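Local coordinates for protein carboxyvinyl-carboxyphosphonate phosphorylmutase (Bacillus anthracis, PDB 4IQD) that adopts a TIM-barrel fold of the phosphoenolpyruvate phosphomutase family and binds pyruvic acid at several sites, at residues Leu24-Glu29 and Ser159-Ala164; Thr166-Val171 and Ile178-Ala183; Glu172-Ala177 and Phe203-Ser208; Ala183-Gly188 and Val210-Leu215; Gly222-Pro225 and Glu231-Asn234. All blocks are in the same frame, centred on the assembly; numbering follows the deposited sequence.

Interaction 1. Residues Leu24-Glu29 and Ser159-Ala164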
# COMPACT_ATOMS: atom_id res chain seq x y z
N LEU A 24 -6.99 -25.81 6.50
CA LEU A 24 -7.44 -25.32 5.20
C LEU A 24 -6.82 -26.12 4.06
O LEU A 24 -7.47 -26.40 3.05
CB LEU A 24 -7.07 -23.84 5.04
CG LEU A 24 -7.70 -22.82 5.98
CD1 LEU A 24 -7.15 -21.44 5.70
CD2 LEU A 24 -9.20 -22.83 5.85
N VAL A 25 -5.56 -26.48 4.23
CA VAL A 25 -4.85 -27.26 3.22
C VAL A 25 -5.38 -28.68 3.15
O VAL A 25 -5.74 -29.17 2.08
CB VAL A 25 -3.34 -27.29 3.53
CG1 VAL A 25 -2.66 -28.38 2.72
CG2 VAL A 25 -2.72 -25.94 3.25
N GLU A 26 -5.45 -29.34 4.31
CA GLU A 26 -5.87 -30.73 4.38
C GLU A 26 -7.34 -30.91 3.97
O GLU A 26 -7.79 -32.03 3.74
CB GLU A 26 -5.65 -31.28 5.79
CG GLU A 26 -4.24 -31.07 6.34
CD GLU A 26 -3.20 -31.91 5.61
OE1 GLU A 26 -2.04 -31.46 5.52
OE2 GLU A 26 -3.54 -33.02 5.16
N ALA A 27 -8.06 -29.80 3.89
CA ALA A 27 -9.47 -29.81 3.53
C ALA A 27 -9.72 -30.46 2.17
O ALA A 27 -8.85 -30.47 1.30
CB ALA A 27 -10.03 -28.40 3.55
N ASN A 28 -10.92 -30.99 2.01
CA ASN A 28 -11.29 -31.70 0.80
C ASN A 28 -11.37 -30.76 -0.40
O ASN A 28 -10.99 -31.12 -1.51
CB ASN A 28 -12.64 -32.40 1.01
CG ASN A 28 -12.74 -33.69 0.24
OD1 ASN A 28 -11.75 -34.20 -0.28
ND2 ASN A 28 -13.95 -34.24 0.17
N GLU A 29 -11.84 -29.54 -0.16
CA GLU A 29 -11.99 -28.55 -1.22
C GLU A 29 -10.76 -27.65 -1.34
O GLU A 29 -10.14 -27.31 -0.33
CB GLU A 29 -13.25 -27.71 -1.00
CG GLU A 29 -14.26 -27.78 -2.15
CD GLU A 29 -13.88 -26.89 -3.33
OE1 GLU A 29 -14.18 -25.68 -3.28
OE2 GLU A 29 -13.29 -27.41 -4.31
N SER A 159 6.36 -24.04 14.83
CA SER A 159 4.96 -23.68 14.70
C SER A 159 4.67 -23.07 13.34
O SER A 159 3.56 -22.63 13.07
CB SER A 159 4.56 -22.70 15.81
OG SER A 159 5.45 -21.60 15.86
N LEU A 160 5.68 -23.06 12.48
CA LEU A 160 5.57 -22.43 11.17
C LEU A 160 5.37 -23.46 10.06
O LEU A 160 6.20 -24.34 9.86
CB LEU A 160 6.82 -21.60 10.89
CG LEU A 160 6.64 -20.26 10.18
CD1 LEU A 160 5.61 -19.40 10.90
CD2 LEU A 160 7.97 -19.54 10.10
N TYR A 161 4.26 -23.33 9.34
CA TYR A 161 3.97 -24.20 8.21
C TYR A 161 4.90 -23.82 7.07
O TYR A 161 5.04 -22.64 6.76
CB TYR A 161 2.51 -24.02 7.79
CG TYR A 161 1.96 -25.07 6.85
CD1 TYR A 161 1.35 -26.22 7.34
CD2 TYR A 161 2.01 -24.89 5.48
CE1 TYR A 161 0.83 -27.17 6.49
CE2 TYR A 161 1.49 -25.83 4.62
CZ TYR A 161 0.90 -26.97 5.12
OH TYR A 161 0.38 -27.91 4.27
N ILE A 162 5.54 -24.80 6.46
CA ILE A 162 6.53 -24.50 5.43
C ILE A 162 6.11 -24.96 4.05
O ILE A 162 5.85 -26.14 3.83
CB ILE A 162 7.87 -25.15 5.72
CG1 ILE A 162 8.38 -24.77 7.11
CG2 ILE A 162 8.88 -24.74 4.66
CD1 ILE A 162 9.67 -25.44 7.47
N VAL A 163 6.06 -24.01 3.12
CA VAL A 163 5.89 -24.34 1.72
C VAL A 163 7.22 -24.15 1.01
O VAL A 163 7.84 -23.10 1.12
CB VAL A 163 4.81 -23.45 1.06
CG1 VAL A 163 4.77 -23.70 -0.44
CG2 VAL A 163 3.45 -23.71 1.69
N ALA A 164 7.67 -25.18 0.30
CA ALA A 164 8.95 -25.11 -0.40
C ALA A 164 8.76 -24.97 -1.91
O ALA A 164 8.10 -25.79 -2.55
CB ALA A 164 9.81 -26.32 -0.08
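Val25 meets Tyr161 at the phenol oxygen, the two side chains reaching for each other from opposite directions. Both methyls take part: Val25 CG1 lies 3.4 Å from Tyr161 OH and Val25 CG2 lies 3.8 Å from that same oxygen. CG2 also stands 4.2 Å from Tyr161 CZ, approaching the ring obliquely, so the valine straddles the end of the tyrosine rather than covering its ring. Glu26, the next residue on the helix, brings OE1 only to 4.5 Å of Tyr161 OH, a loose approach at the margin of the contact.

Such a long reach depends on the side chains, since the nearest backbone pair, Val25 CA and Tyr161 CA, is 10.6 Å apart. The tyrosine spans most of that gap because its CG is anti to the backbone N (chi1 -167°), which carries the ring straight out from the strand. In the TIM barrel this is a meeting at the amino-terminal ends of the strands: Tyr161 opens strand 161-166, and its alternate neighbour Ile162 packs outward on helix 143-156, leaving Tyr161 directed inward with Val163. Val25 comes from the last turn of helix 14-26, and the chain departs from helical geometry at Ala27.

Further out, Phe21 of the same helix adds an edge-to-face pairing with the Tyr161 ring, and Arg22 touches it too. Val25 leans in addition on Pro213, while backbone hydrogen bonds join Tyr161 and Val163 to Val121 of the adjacent strand.

Interaction 2. Residues Thr166-Val171 and Ile178-Ala183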
# COMPACT_ATOMS: atom_id res chain seq x y z
N THR A 166 10.31 -24.89 -5.76
CA THR A 166 11.44 -25.32 -6.57
C THR A 166 11.26 -24.91 -8.03
O THR A 166 10.19 -25.06 -8.61
CB THR A 166 11.68 -26.85 -6.45
OG1 THR A 166 12.77 -27.23 -7.30
CG2 THR A 166 10.44 -27.64 -6.83
N ASP A 167 12.31 -24.34 -8.61
CA ASP A 167 12.28 -23.94 -10.01
C ASP A 167 13.04 -24.94 -10.88
O ASP A 167 13.49 -24.60 -11.97
CB ASP A 167 12.89 -22.54 -10.19
CG ASP A 167 11.95 -21.44 -9.74
OD1 ASP A 167 11.26 -20.86 -10.60
OD2 ASP A 167 11.90 -21.15 -8.53
N ALA A 168 13.15 -26.17 -10.38
CA ALA A 168 14.00 -27.19 -11.01
C ALA A 168 13.43 -27.81 -12.29
O ALA A 168 14.18 -28.37 -13.08
CB ALA A 168 14.34 -28.28 -10.00
N ARG A 169 12.12 -27.71 -12.49
CA ARG A 169 11.50 -28.25 -13.69
C ARG A 169 12.08 -27.65 -14.97
O ARG A 169 12.56 -28.37 -15.85
CB ARG A 169 9.99 -28.04 -13.67
CG ARG A 169 9.30 -28.48 -14.95
CD ARG A 169 9.56 -29.94 -15.22
NE ARG A 169 9.04 -30.39 -16.51
CZ ARG A 169 9.70 -30.33 -17.65
NH1 ARG A 169 10.92 -29.81 -17.69
NH2 ARG A 169 9.15 -30.77 -18.77
N GLY A 170 12.06 -26.33 -15.05
CA GLY A 170 12.44 -25.64 -16.27
C GLY A 170 13.93 -25.48 -16.49
O GLY A 170 14.36 -24.94 -17.51
N VAL A 171 14.73 -25.96 -15.54
CA VAL A 171 16.18 -25.82 -15.66
C VAL A 171 16.92 -27.16 -15.58
O VAL A 171 17.97 -27.34 -16.19
CB VAL A 171 16.73 -24.82 -14.62
CG1 VAL A 171 16.53 -25.34 -13.21
CG2 VAL A 171 18.20 -24.52 -14.89
N ILE A 178 11.17 -33.60 -8.88
CA ILE A 178 10.56 -34.58 -7.99
C ILE A 178 11.53 -35.01 -6.90
O ILE A 178 11.16 -35.13 -5.73
CB ILE A 178 10.06 -35.82 -8.76
CG1 ILE A 178 8.83 -35.46 -9.59
CG2 ILE A 178 9.74 -36.96 -7.81
CD1 ILE A 178 8.25 -36.62 -10.37
N GLU A 179 12.78 -35.23 -7.29
CA GLU A 179 13.82 -35.61 -6.34
C GLU A 179 14.06 -34.50 -5.32
O GLU A 179 14.08 -34.76 -4.12
CB GLU A 179 15.12 -35.95 -7.06
CG GLU A 179 15.12 -37.32 -7.73
CD GLU A 179 15.11 -38.46 -6.72
OE1 GLU A 179 14.18 -39.30 -6.78
OE2 GLU A 179 16.03 -38.52 -5.88
N ARG A 180 14.25 -33.28 -5.80
CA ARG A 180 14.43 -32.13 -4.93
C ARG A 180 13.26 -32.00 -3.97
O ARG A 180 13.45 -31.91 -2.77
CB ARG A 180 14.56 -30.84 -5.74
CG ARG A 180 15.93 -30.59 -6.35
CD ARG A 180 16.01 -29.17 -6.88
NE ARG A 180 17.32 -28.82 -7.40
CZ ARG A 180 18.28 -28.23 -6.70
NH1 ARG A 180 18.08 -27.91 -5.43
NH2 ARG A 180 19.44 -27.95 -7.26
N ALA A 181 12.06 -32.04 -4.53
CA ALA A 181 10.82 -31.90 -3.76
C ALA A 181 10.73 -32.86 -2.59
O ALA A 181 10.50 -32.44 -1.46
CB ALA A 181 9.61 -32.06 -4.67
N ASN A 182 10.93 -34.15 -2.85
CA ASN A 182 10.84 -35.16 -1.81
C ASN A 182 11.90 -34.99 -0.73
O ASN A 182 11.72 -35.41 0.41
CB ASN A 182 10.91 -36.57 -2.40
CG ASN A 182 9.62 -36.97 -3.11
OD1 ASN A 182 8.53 -36.59 -2.69
ND2 ASN A 182 9.76 -37.74 -4.18
N ALA A 183 13.02 -34.37 -1.10
CA ALA A 183 14.08 -34.10 -0.15
C ALA A 183 13.66 -32.98 0.79
O ALA A 183 13.83 -33.08 2.01
CB ALA A 183 15.36 -33.71 -0.87
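Arg180 brings the CD end of its aliphatic chain against Ala168 and Thr166, within a beta-alpha unit of the TIM barrel: strand 161-166 ends at Thr166, the chain loops round, and helix 174-187 returns alongside. Van der Waals contact does the work between the two segments. Arg180 CD is the atom both partners share, at 3.6 Å from Ala168 CB and 3.8 Å from Thr166 OG1, while Arg180 NE follows at 4.0 Å from Ala168 CB. The methyl approaches the guanidinium obliquely. With CG anti to the carbonyl carbon (chi1 -80°) and the chain extended from CG to NE, the arginine passes Thr166 at a slant and carries its guanidinium past Ala168.

Polar bonds hold that end elsewhere. Arg180 NH1 bonds to Tyr184 OH and NH2 to Val141 O, and a long, weak ion pair runs from NH1 to Asp125. The same aspartate hydrogen-bonds Thr166 OG1 and the backbone N of Asp167, so the start of the loop and the arginine share a neighbour. Arg169, in the loop, belongs to a pyruvic acid pocket.

The loop also braces itself with an ST turn, in which Thr166 OG1 accepts from Ala168 N at 3.3 Å with an N-H...O angle of 146°.

Interaction 3. Residues Glu172-Ala177 and Phe203-Ser208; sequences EGLDEA and FRLFNS. With PYR (pyruvic acid), chain D.
Leu174 presses its two methyls against two successive residues of the neighbouring helix, Leu205 and Phe206. This apolar set joins helices 174-187 and 200-209, which lie side by side on the outside of the TIM barrel. Leu174 CD2 meets Leu205 CD2 at 3.8 Å, methyl to methyl, the side chains passing at a slant. Its other branch, CD1, comes to 4.2 Å from Phe206 CD1.

The aromatic contacts are made at the ring's edge. Leu174 CD1 and the backbone carbon of Ala177 both sit near the plane of the Phe206 ring, and Ala177 CB is 4.0 Å from Phe206 CE1. The phenylalanine is thrown toward helix 174-187 by having CG anti to its backbone N (chi1 -167°). Farther inward, Phe206 also touches Ile192 and Pro194 of the barrel strand 191-194.

Ligand contacts lie on another side of Leu174. Leu174 N is 3.4 Å from C of the pyruvic acid and Leu174 CB is 3.7 Å from its OXT, while Gly173, at the N-cap position, brings CA to 3.6 Å from its O. Thus one leucine joins oily helix packing to a ligand whose carboxyl group faces the amino end of a helix, where the helix dipole would probably favour negative charge.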
# COMPACT_ATOMS: atom_id res chain seq x y z
N GLU A 172 16.34 -28.11 -14.85
CA GLU A 172 16.97 -29.42 -14.68
C GLU A 172 16.11 -30.58 -15.19
O GLU A 172 16.64 -31.59 -15.64
CB GLU A 172 17.31 -29.66 -13.21
CG GLU A 172 18.33 -28.69 -12.65
CD GLU A 172 18.53 -28.88 -11.17
OE1 GLU A 172 17.94 -29.81 -10.59
OE2 GLU A 172 19.29 -28.08 -10.57
N GLY A 173 14.79 -30.43 -15.11
CA GLY A 173 13.91 -31.48 -15.59
C GLY A 173 12.92 -31.98 -14.55
O GLY A 173 13.08 -31.74 -13.35
N LEU A 174 11.91 -32.68 -15.03
CA LEU A 174 10.80 -33.14 -14.19
C LEU A 174 11.25 -34.02 -13.04
O LEU A 174 10.99 -33.71 -11.88
CB LEU A 174 9.77 -33.87 -15.03
CG LEU A 174 8.49 -34.28 -14.30
CD1 LEU A 174 7.90 -33.11 -13.53
CD2 LEU A 174 7.49 -34.83 -15.29
N ASP A 175 11.92 -35.13 -13.36
CA ASP A 175 12.37 -36.06 -12.33
C ASP A 175 13.33 -35.41 -11.36
O ASP A 175 13.40 -35.79 -10.19
CB ASP A 175 13.01 -37.29 -12.96
CG ASP A 175 11.99 -38.25 -13.54
OD1 ASP A 175 10.87 -38.33 -12.98
OD2 ASP A 175 12.31 -38.92 -14.55
N GLU A 176 14.07 -34.42 -11.84
CA GLU A 176 14.99 -33.67 -10.99
C GLU A 176 14.21 -32.91 -9.94
O GLU A 176 14.58 -32.87 -8.77
CB GLU A 176 15.78 -32.66 -11.82
CG GLU A 176 17.26 -32.78 -11.66
CD GLU A 176 17.90 -33.41 -12.87
OE1 GLU A 176 19.14 -33.36 -12.97
OE2 GLU A 176 17.15 -33.94 -13.72
N ALA A 177 13.12 -32.28 -10.37
CA ALA A 177 12.28 -31.52 -9.47
C ALA A 177 11.66 -32.45 -8.43
O ALA A 177 11.63 -32.13 -7.25
CB ALA A 177 11.21 -30.79 -10.25
N PHE A 203 1.35 -32.44 -13.82
CA PHE A 203 0.73 -32.08 -12.55
C PHE A 203 0.38 -33.37 -11.81
O PHE A 203 0.83 -33.59 -10.68
CB PHE A 203 -0.53 -31.23 -12.75
CG PHE A 203 -0.28 -29.90 -13.42
CD1 PHE A 203 1.00 -29.40 -13.58
CD2 PHE A 203 -1.33 -29.13 -13.86
CE1 PHE A 203 1.20 -28.18 -14.19
CE2 PHE A 203 -1.14 -27.92 -14.47
CZ PHE A 203 0.13 -27.44 -14.63
N ARG A 204 -0.42 -34.21 -12.45
CA ARG A 204 -0.87 -35.47 -11.86
C ARG A 204 0.30 -36.39 -11.50
O ARG A 204 0.28 -37.06 -10.47
CB ARG A 204 -1.83 -36.19 -12.81
CG ARG A 204 -3.04 -35.36 -13.23
CD ARG A 204 -4.00 -36.20 -14.07
NE ARG A 204 -5.24 -35.50 -14.40
CZ ARG A 204 -6.33 -35.50 -13.64
NH1 ARG A 204 -6.35 -36.15 -12.49
NH2 ARG A 204 -7.42 -34.83 -14.03
N LEU A 205 1.32 -36.43 -12.36
CA LEU A 205 2.49 -37.26 -12.11
C LEU A 205 3.30 -36.77 -10.92
O LEU A 205 3.76 -37.56 -10.10
CB LEU A 205 3.40 -37.32 -13.34
CG LEU A 205 4.72 -38.06 -13.13
CD1 LEU A 205 4.46 -39.52 -12.74
CD2 LEU A 205 5.59 -37.98 -14.36
N PHE A 206 3.48 -35.45 -10.85
CA PHE A 206 4.25 -34.85 -9.77
C PHE A 206 3.54 -35.13 -8.45
O PHE A 206 4.17 -35.54 -7.48
CB PHE A 206 4.41 -33.35 -10.00
CG PHE A 206 5.44 -32.70 -9.11
CD1 PHE A 206 6.75 -32.58 -9.53
CD2 PHE A 206 5.09 -32.21 -7.87
CE1 PHE A 206 7.70 -31.98 -8.72
CE2 PHE A 206 6.04 -31.61 -7.05
CZ PHE A 206 7.34 -31.49 -7.48
N ASN A 207 2.23 -34.92 -8.44
CA ASN A 207 1.40 -35.22 -7.29
C ASN A 207 1.53 -36.68 -6.87
O ASN A 207 1.52 -37.00 -5.68
CB ASN A 207 -0.07 -34.90 -7.61
CG ASN A 207 -0.99 -35.08 -6.42
OD1 ASN A 207 -0.58 -34.94 -5.27
ND2 ASN A 207 -2.25 -35.40 -6.70
N SER A 208 1.66 -37.56 -7.85
CA SER A 208 1.71 -39.00 -7.61
C SER A 208 3.04 -39.43 -7.01
O SER A 208 3.11 -40.41 -6.27
CB SER A 208 1.47 -39.76 -8.91
OG SER A 208 1.30 -41.14 -8.66
C PYR D . 13.09 -34.90 -17.36
O PYR D . 14.09 -34.96 -16.52
OXT PYR D . 12.09 -35.73 -17.23
CA PYR D . 13.12 -33.95 -18.38
O3 PYR D . 12.01 -33.44 -18.86
CB PYR D . 14.44 -33.52 -18.93

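Interaction 4. Residues Ala183-Gly188 and Val210-Leu215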
# COMPACT_ATOMS: atom_id res chain seq x y z
N ALA A 183 13.02 -34.37 -1.10
CA ALA A 183 14.08 -34.10 -0.15
C ALA A 183 13.66 -32.98 0.79
O ALA A 183 13.83 -33.08 2.01
CB ALA A 183 15.36 -33.71 -0.87
N TYR A 184 13.09 -31.93 0.22
CA TYR A 184 12.64 -30.78 0.98
C TYR A 184 11.54 -31.20 1.95
O TYR A 184 11.44 -30.68 3.06
CB TYR A 184 12.12 -29.69 0.05
CG TYR A 184 13.12 -29.18 -0.97
CD1 TYR A 184 14.49 -29.30 -0.76
CD2 TYR A 184 12.69 -28.56 -2.13
CE1 TYR A 184 15.40 -28.82 -1.70
CE2 TYR A 184 13.58 -28.08 -3.07
CZ TYR A 184 14.94 -28.21 -2.85
OH TYR A 184 15.82 -27.73 -3.79
N VAL A 185 10.71 -32.15 1.52
CA VAL A 185 9.62 -32.66 2.34
C VAL A 185 10.15 -33.40 3.56
O VAL A 185 9.71 -33.15 4.68
CB VAL A 185 8.70 -33.60 1.54
CG1 VAL A 185 7.70 -34.28 2.47
CG2 VAL A 185 7.98 -32.83 0.45
N LYS A 186 11.08 -34.32 3.35
CA LYS A 186 11.64 -35.07 4.47
C LYS A 186 12.44 -34.15 5.39
O LYS A 186 12.64 -34.45 6.56
CB LYS A 186 12.51 -36.23 3.97
CG LYS A 186 14.00 -35.97 4.02
CD LYS A 186 14.75 -37.29 3.94
CE LYS A 186 14.27 -38.25 5.02
NZ LYS A 186 14.95 -39.57 4.96
N ALA A 187 12.88 -33.02 4.84
CA ALA A 187 13.65 -32.05 5.61
C ALA A 187 12.73 -31.26 6.54
O ALA A 187 13.17 -30.71 7.54
CB ALA A 187 14.40 -31.11 4.68
N GLY A 188 11.44 -31.23 6.21
CA GLY A 188 10.47 -30.60 7.08
C GLY A 188 9.39 -29.81 6.39
O GLY A 188 8.44 -29.37 7.03
N VAL A 210 5.16 -37.30 -5.28
CA VAL A 210 5.58 -36.44 -4.17
C VAL A 210 4.61 -36.53 -2.98
O VAL A 210 3.41 -36.36 -3.13
CB VAL A 210 5.72 -34.97 -4.62
CG1 VAL A 210 6.03 -34.07 -3.44
CG2 VAL A 210 6.81 -34.85 -5.68
N ASN A 211 5.16 -36.79 -1.79
CA ASN A 211 4.34 -37.00 -0.59
C ASN A 211 3.99 -35.73 0.18
O ASN A 211 4.32 -35.60 1.36
CB ASN A 211 5.01 -38.01 0.35
CG ASN A 211 6.40 -37.57 0.78
OD1 ASN A 211 7.19 -37.07 -0.03
ND2 ASN A 211 6.71 -37.76 2.05
N ALA A 212 3.32 -34.80 -0.48
CA ALA A 212 2.96 -33.52 0.12
C ALA A 212 1.82 -32.87 -0.65
O ALA A 212 1.63 -33.14 -1.83
CB ALA A 212 4.17 -32.59 0.14
N PRO A 213 1.05 -32.01 0.03
CA PRO A 213 0.08 -31.18 -0.69
C PRO A 213 0.81 -30.26 -1.66
O PRO A 213 1.95 -29.88 -1.40
CB PRO A 213 -0.55 -30.34 0.42
CG PRO A 213 -0.38 -31.16 1.65
CD PRO A 213 0.93 -31.86 1.49
N LEU A 214 0.17 -29.92 -2.77
CA LEU A 214 0.81 -29.09 -3.78
C LEU A 214 0.12 -27.75 -3.94
O LEU A 214 -1.10 -27.65 -3.78
CB LEU A 214 0.88 -29.82 -5.12
CG LEU A 214 1.62 -31.15 -5.10
CD1 LEU A 214 1.77 -31.69 -6.51
CD2 LEU A 214 2.98 -31.01 -4.44
N LEU A 215 0.91 -26.73 -4.25
CA LEU A 215 0.42 -25.38 -4.47
C LEU A 215 0.48 -25.06 -5.96
O LEU A 215 1.43 -25.43 -6.64
CB LEU A 215 1.30 -24.38 -3.70
CG LEU A 215 0.97 -22.89 -3.61
CD1 LEU A 215 1.73 -22.31 -2.44
CD2 LEU A 215 1.34 -22.12 -4.87
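The amide of Asn211 stands against Val185, whose CG1 sits off one side of the amide plane, tilted from its normal, at 3.9 Å from Asn211 CG. Which end of the amide carries nitrogen is doubtful in the model, so the contact is best read as a methyl leaning on a flat group. In the TIM barrel the meeting ties the end of helix 174-187 to the loop that leaves helix 200-209 and leads into strand 215-217, two consecutive beta-alpha units held together near the surface.

The loop has a tight shape of its own. Asn211 is the centre of an inverse gamma turn, closed by a weak bond from Ala212 N to Val210 O of 3.1 Å. Within it, Asn211 CG lies between the backbone N and the carbonyl carbon (chi1 58°), and in the conformer given this rotation brings the amide alongside the valine, a detail left doubtful by a second conformer; the two side chains slide past each other in opposite directions. The chain leaves the helix just beyond, at Gly188, where positive phi (141°) belongs to a Schellman motif.

Surroundings extend the contact inward. Val185 also packs on Ile192, whose backbone is hydrogen-bonded to Pro213 and Leu215, and Asn182 of the same helix forms a weak hydrogen bond to Asn211 N.

The two branches of Val185 divide the contact: CG1 serves the asparagine, while CG2 turns to the next residue of the loop. The backbones come closest there, with Val185 CA 7.1 Å from Ala212 CA, and the methyls touch at Val185 CG2 to Ala212 CB, 3.8 Å.

Interaction 5. Residues Gly222-Pro225 and Glu231-Asn234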
# COMPACT_ATOMS: atom_id res chain seq x y z
N GLY A 222 1.73 -15.59 -17.23
CA GLY A 222 2.86 -16.43 -16.89
C GLY A 222 2.85 -17.75 -17.62
O GLY A 222 2.12 -17.92 -18.59
N LYS A 223 3.66 -18.70 -17.14
CA LYS A 223 3.85 -19.99 -17.80
C LYS A 223 2.73 -20.97 -17.46
O LYS A 223 2.87 -22.17 -17.68
CB LYS A 223 5.18 -20.61 -17.37
CG LYS A 223 6.32 -19.63 -17.22
CD LYS A 223 7.38 -19.84 -18.29
CE LYS A 223 8.58 -18.94 -18.04
NZ LYS A 223 9.62 -19.07 -19.09
N THR A 224 1.64 -20.46 -16.90
CA THR A 224 0.54 -21.30 -16.48
C THR A 224 -0.78 -20.80 -17.09
O THR A 224 -1.08 -19.61 -17.02
CB THR A 224 0.44 -21.34 -14.95
OG1 THR A 224 1.73 -21.60 -14.40
CG2 THR A 224 -0.53 -22.43 -14.49
N PRO A 225 -1.55 -21.71 -17.69
CA PRO A 225 -2.85 -21.39 -18.30
C PRO A 225 -3.87 -21.09 -17.22
O PRO A 225 -3.68 -21.46 -16.06
CB PRO A 225 -3.22 -22.69 -19.03
CG PRO A 225 -1.95 -23.44 -19.16
CD PRO A 225 -1.16 -23.11 -17.95
N GLU A 231 -10.55 -26.91 -11.43
CA GLU A 231 -9.67 -27.62 -12.35
C GLU A 231 -8.39 -28.07 -11.66
O GLU A 231 -8.09 -29.25 -11.64
CB GLU A 231 -9.40 -26.79 -13.60
CG GLU A 231 -10.51 -26.91 -14.65
CD GLU A 231 -10.49 -25.80 -15.68
OE1 GLU A 231 -11.02 -26.00 -16.79
OE2 GLU A 231 -9.95 -24.72 -15.37
N PHE A 232 -7.67 -27.13 -11.04
CA PHE A 232 -6.47 -27.48 -10.27
C PHE A 232 -6.71 -28.57 -9.25
O PHE A 232 -5.84 -29.41 -9.01
CB PHE A 232 -5.93 -26.25 -9.54
CG PHE A 232 -5.27 -25.25 -10.44
CD1 PHE A 232 -5.83 -24.00 -10.61
CD2 PHE A 232 -4.10 -25.56 -11.10
CE1 PHE A 232 -5.23 -23.08 -11.43
CE2 PHE A 232 -3.49 -24.64 -11.92
CZ PHE A 232 -4.06 -23.40 -12.09
N ALA A 233 -7.89 -28.55 -8.64
CA ALA A 233 -8.22 -29.47 -7.56
C ALA A 233 -8.23 -30.93 -8.01
O ALA A 233 -7.61 -31.78 -7.37
CB ALA A 233 -9.55 -29.11 -6.93
N ASN A 234 -8.91 -31.23 -9.10
CA ASN A 234 -8.96 -32.62 -9.57
C ASN A 234 -7.68 -33.00 -10.29
O ASN A 234 -7.47 -34.17 -10.63
CB ASN A 234 -10.20 -32.89 -10.42
CG ASN A 234 -10.32 -31.94 -11.60
OD1 ASN A 234 -9.38 -31.77 -12.37
ND2 ASN A 234 -11.49 -31.32 -11.74
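A beta-alpha loop of the TIM barrel, running from strand 215-217 to helix 229-234, folds back so that Thr224 and Pro225 face Phe232 of the helix that follows. The touch is light, burying about 60 Å² in all, and it depends on the phenylalanine to span the gap: Pro225 CA and Phe232 CA, the closest backbone pair, are 10.7 Å apart. Phe232 has CG anti to the carbonyl carbon (chi1 -73°), a rotation that sends the ring from the helix toward the loop with CZ leading.

Thr224 meets that leading end with its methyl. CG2 lies near the plane of the ring, at its edge, 4.4 Å from Phe232 CZ and 4.5 Å from CE2, so it sits beside the bond between those two carbons. The hydroxyl is turned elsewhere, Thr224 OG1 being 6.5 Å from Phe232 CZ; the threonine therefore shows the aromatic group its apolar branch.

Other side chains touch the same ring: Met218 touches both Thr224 and Phe232, and Ile30 packs on Phe232 as well. On the neighbouring position of the helix, Glu231 uses OE2 to accept a hydrogen bond from Ser228 N. Glu231 also lines a pyruvic acid pocket with Tyr226 and Tyr227, and the side chain of Pro225 is about 5 Å from a bound pyruvic acid, which places this loop close to a ligand.

Pro225 contributes its backbone rather than its pyrrolidine ring, the carbonyl O standing obliquely to the aromatic ring at 4.4 Å from Phe232 CZ.

In the fold
From the N terminus, helix 14-26 is the first element involved: interaction 1 brings it to strand 161-166, closing a loop of well over a hundred residues. Interaction 2 follows directly, a short loop from the end of that strand to helix 174-187. Interaction 3 crosses it, since its first segment falls between those of interaction 2, and ties helix 174-187 to helix 200-209. Interaction 4 in turn crosses interaction 3 and shares Ala183 with interaction 2; it also packs on interaction 1 through Val25 and Pro213. Interaction 5 closes later, as a small separate loop, yet Arg204 of interaction 3 packs on Asn234. Interactions 3 and 4 thus join consecutive barrel units.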